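Local coordinates for beta-lactamase (Burkholderia cenocepacia, PDB 5E2G), which probably hydrolyses the amide bond of beta-lactam antibiotics, as class C beta-lactamases do, giving substituted beta-amino acids, at residues Ile332-Leu337 and Lys349-Ile354. Residues are numbered along the deposited sequence; the frame is centred on the assembly and turned at random.
Sequences IGIVML and KAAYRI
Ile334 meets the helix with both of its branches. Its CG2 methyl abuts CB of Ala351 at 3.7 Å, while CG1, set anti to the backbone N (chi1 -173°), carries CD1 past CA of Ala351 to CD1 of Ile354, 3.8 Å away. The two isoleucine side chains lie roughly at right angles. Ile354 has CG1 beside its backbone N and anti to the carbonyl carbon (chi1 -71°), and both its CD1 and CG2 come up against that one methyl of Ile334.

Two residues along the strand, Met336, present as selenomethionine, reaches for the preceding part of the helix. Its SE lies 4.2 Å from CB of Ala351, and CE goes on to a looser touch with CB of Ala350. Ala351 is thus shared by both strand side chains; with just a methyl there, its CA comes within 6.7 Å of CA of Ile334, the closest CA pair of the two segments.

Here the C-terminal helix 344-357 packs on the central antiparallel sheet of the serine beta-lactamase fold; the axes of segments 332-337 and 349-354 make 148°, antiparallel in sense but well tilted. Ile30 of the neighbouring strand 25-32 touches both isoleucines, and Val335 turns to helix 226-235 on the other face of the sheet. No hydrogen bond joins the two segments: the five touching residues are buried and their meeting groups apolar, so the contact depends on shape and exclusion of water.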
ATOM      1  N   ILE A 332       6.597  13.908  -9.685  1.00 19.55           N
ATOM      2  CA  ILE A 332       5.267  14.282  -9.218  1.00 21.20           C
ATOM      3  C   ILE A 332       4.596  13.077  -8.559  1.00 20.05           C
ATOM      4  O   ILE A 332       4.966  11.924  -8.794  1.00 18.51           O
ATOM      5  CB  ILE A 332       4.398  14.841 -10.367  1.00 24.01           C
ATOM      6  CG1 ILE A 332       4.239  13.805 -11.483  1.00 19.83           C
ATOM      7  CG2 ILE A 332       5.017  16.121 -10.921  1.00 27.50           C
ATOM      8  CD1 ILE A 332       3.603  14.346 -12.732  1.00 19.89           C
ATOM      9  N   GLY A 333       3.613  13.352  -7.703  1.00 17.80           N
ATOM     10  CA  GLY A 333       2.858  12.280  -7.075  1.00 16.15           C
ATOM     11  C   GLY A 333       1.665  12.809  -6.310  1.00 17.42           C
ATOM     12  O   GLY A 333       1.591  13.997  -5.991  1.00 18.65           O
ATOM     13  N   ILE A 334       0.734  11.899  -6.005  1.00 18.13           N
ATOM     14  CA  ILE A 334      -0.490  12.235  -5.281  1.00 16.56           C
ATOM     15  C   ILE A 334      -0.759  11.180  -4.215  1.00 19.01           C
ATOM     16  O   ILE A 334      -0.474   9.992  -4.407  1.00 21.70           O
ATOM     17  CB  ILE A 334      -1.711  12.368  -6.223  1.00 18.40           C
ATOM     18  CG1 ILE A 334      -2.936  12.879  -5.462  1.00 19.67           C
ATOM     19  CG2 ILE A 334      -2.050  11.044  -6.861  1.00 17.61           C
ATOM     20  CD1 ILE A 334      -4.092  13.313  -6.360  1.00 20.76           C
ATOM     21  N   VAL A 335      -1.311  11.629  -3.089  1.00 17.56           N
ATOM     22  CA  VAL A 335      -1.829  10.778  -2.025  1.00 16.79           C
ATOM     23  C   VAL A 335      -3.264  11.213  -1.752  1.00 15.96           C
ATOM     24  O   VAL A 335      -3.523  12.406  -1.570  1.00 16.45           O
ATOM     25  CB  VAL A 335      -0.963  10.893  -0.752  1.00 18.92           C
ATOM     26  CG1 VAL A 335      -1.640  10.252   0.430  1.00 23.50           C
ATOM     27  CG2 VAL A 335       0.397  10.281  -1.000  1.00 16.82           C
HETATM   28  N   MSE A 336      -4.195  10.267  -1.751  1.00 16.57           N
HETATM   29  CA  MSE A 336      -5.582  10.602  -1.469  1.00 16.26           C
HETATM   30  C   MSE A 336      -6.115   9.771  -0.322  1.00 16.23           C
HETATM   31  O   MSE A 336      -6.157   8.552  -0.414  1.00 19.86           O
HETATM   32  CB  MSE A 336      -6.454  10.391  -2.701  1.00 28.41           C
HETATM   33  CG  MSE A 336      -6.016  11.179  -3.921  1.00 32.44           C
HETATM   34 SE   MSE A 336      -6.960  10.645  -5.563  0.79 31.18          SE
HETATM   35  CE  MSE A 336      -8.780  10.646  -4.873  1.00 28.57           C
ATOM     36  N   LEU A 337      -6.531  10.421   0.759  1.00 17.96           N
ATOM     37  CA  LEU A 337      -7.060   9.732   1.927  1.00 19.25           C
ATOM     38  C   LEU A 337      -8.459  10.249   2.202  1.00 19.16           C
ATOM     39  O   LEU A 337      -8.665  11.459   2.276  1.00 21.72           O
ATOM     40  CB  LEU A 337      -6.178   9.940   3.161  1.00 19.39           C
ATOM     41  CG  LEU A 337      -4.666   9.895   2.966  1.00 20.04           C
ATOM     42  CD1 LEU A 337      -3.974  10.118   4.284  1.00 21.36           C
ATOM     43  CD2 LEU A 337      -4.260   8.581   2.393  1.00 19.62           C
ATOM     44  N   LYS A 349      -9.394   8.326 -11.602  1.00 23.70           N
ATOM     45  CA  LYS A 349      -9.690   9.394 -12.552  1.00 22.99           C
ATOM     46  C   LYS A 349      -9.249  10.746 -12.017  1.00 25.58           C
ATOM     47  O   LYS A 349      -8.687  11.560 -12.759  1.00 28.01           O
ATOM     48  CB  LYS A 349     -11.182   9.428 -12.869  1.00 23.06           C
ATOM     49  CG  LYS A 349     -11.709   8.236 -13.630  1.00 31.15           C
ATOM     50  CD  LYS A 349     -13.199   8.389 -13.850  1.00 38.75           C
ATOM     51  CE  LYS A 349     -13.903   7.048 -13.810  1.00 42.07           C
ATOM     52  NZ  LYS A 349     -15.366   7.228 -13.553  1.00 43.64           N
ATOM     53  N   ALA A 350      -9.494  11.004 -10.729  1.00 23.51           N
ATOM     54  CA  ALA A 350      -9.111  12.285 -10.148  1.00 24.57           C
ATOM     55  C   ALA A 350      -7.593  12.441 -10.108  1.00 23.13           C
ATOM     56  O   ALA A 350      -7.064  13.505 -10.447  1.00 24.55           O
ATOM     57  CB  ALA A 350      -9.724  12.421  -8.756  1.00 25.87           C
ATOM     58  N   ALA A 351      -6.874  11.391  -9.712  1.00 19.65           N
ATOM     59  CA  ALA A 351      -5.418  11.454  -9.725  1.00 16.83           C
ATOM     60  C   ALA A 351      -4.893  11.712 -11.130  1.00 19.08           C
ATOM     61  O   ALA A 351      -3.985  12.526 -11.328  1.00 22.17           O
ATOM     62  CB  ALA A 351      -4.842  10.156  -9.164  1.00 15.98           C
ATOM     63  N   TYR A 352      -5.456  11.024 -12.121  1.00 17.05           N
ATOM     64  CA  TYR A 352      -5.003  11.191 -13.496  1.00 20.58           C
ATOM     65  C   TYR A 352      -5.238  12.616 -13.978  1.00 21.58           C
ATOM     66  O   TYR A 352      -4.369  13.214 -14.620  1.00 20.33           O
ATOM     67  CB  TYR A 352      -5.718  10.184 -14.396  1.00 22.27           C
ATOM     68  CG  TYR A 352      -5.149  10.016 -15.794  1.00 23.16           C
ATOM     69  CD1 TYR A 352      -4.018   9.243 -16.017  1.00 22.71           C
ATOM     70  CD2 TYR A 352      -5.770  10.596 -16.892  1.00 27.12           C
ATOM     71  CE1 TYR A 352      -3.507   9.067 -17.289  1.00 24.56           C
ATOM     72  CE2 TYR A 352      -5.268  10.427 -18.175  1.00 28.39           C
ATOM     73  CZ  TYR A 352      -4.136   9.657 -18.368  1.00 27.14           C
ATOM     74  OH  TYR A 352      -3.640   9.491 -19.645  1.00 29.06           O
ATOM     75  N   ARG A 353      -6.402  13.182 -13.667  1.00 24.07           N
ATOM     76  CA  ARG A 353      -6.668  14.565 -14.041  1.00 26.37           C
ATOM     77  C   ARG A 353      -5.766  15.523 -13.276  1.00 27.56           C
ATOM     78  O   ARG A 353      -5.149  16.413 -13.871  1.00 29.05           O
ATOM     79  CB  ARG A 353      -8.135  14.901 -13.793  1.00 29.22           C
ATOM     80  CG  ARG A 353      -9.093  14.012 -14.551  1.00 33.78           C
ATOM     81  CD  ARG A 353     -10.530  14.401 -14.277  1.00 42.01           C
ATOM     82  NE  ARG A 353     -11.492  13.453 -14.841  1.00 49.08           N
ATOM     83  CZ  ARG A 353     -12.299  12.688 -14.112  1.00 56.15           C
ATOM     84  NH1 ARG A 353     -12.263  12.759 -12.783  1.00 60.69           N
ATOM     85  NH2 ARG A 353     -13.147  11.855 -14.706  1.00 56.85           N
ATOM     86  N   ILE A 354      -5.673  15.350 -11.956  1.00 25.54           N
ATOM     87  CA  ILE A 354      -4.842  16.236 -11.146  1.00 26.85           C
ATOM     88  C   ILE A 354      -3.393  16.172 -11.608  1.00 25.06           C
ATOM     89  O   ILE A 354      -2.790  17.194 -11.946  1.00 26.29           O
ATOM     90  CB  ILE A 354      -4.969  15.886  -9.656  1.00 25.53           C
ATOM     91  CG1 ILE A 354      -6.345  16.277  -9.136  1.00 23.80           C
ATOM     92  CG2 ILE A 354      -3.905  16.602  -8.861  1.00 26.63           C
ATOM     93  CD1 ILE A 354      -6.657  15.682  -7.792  1.00 21.65           C
TER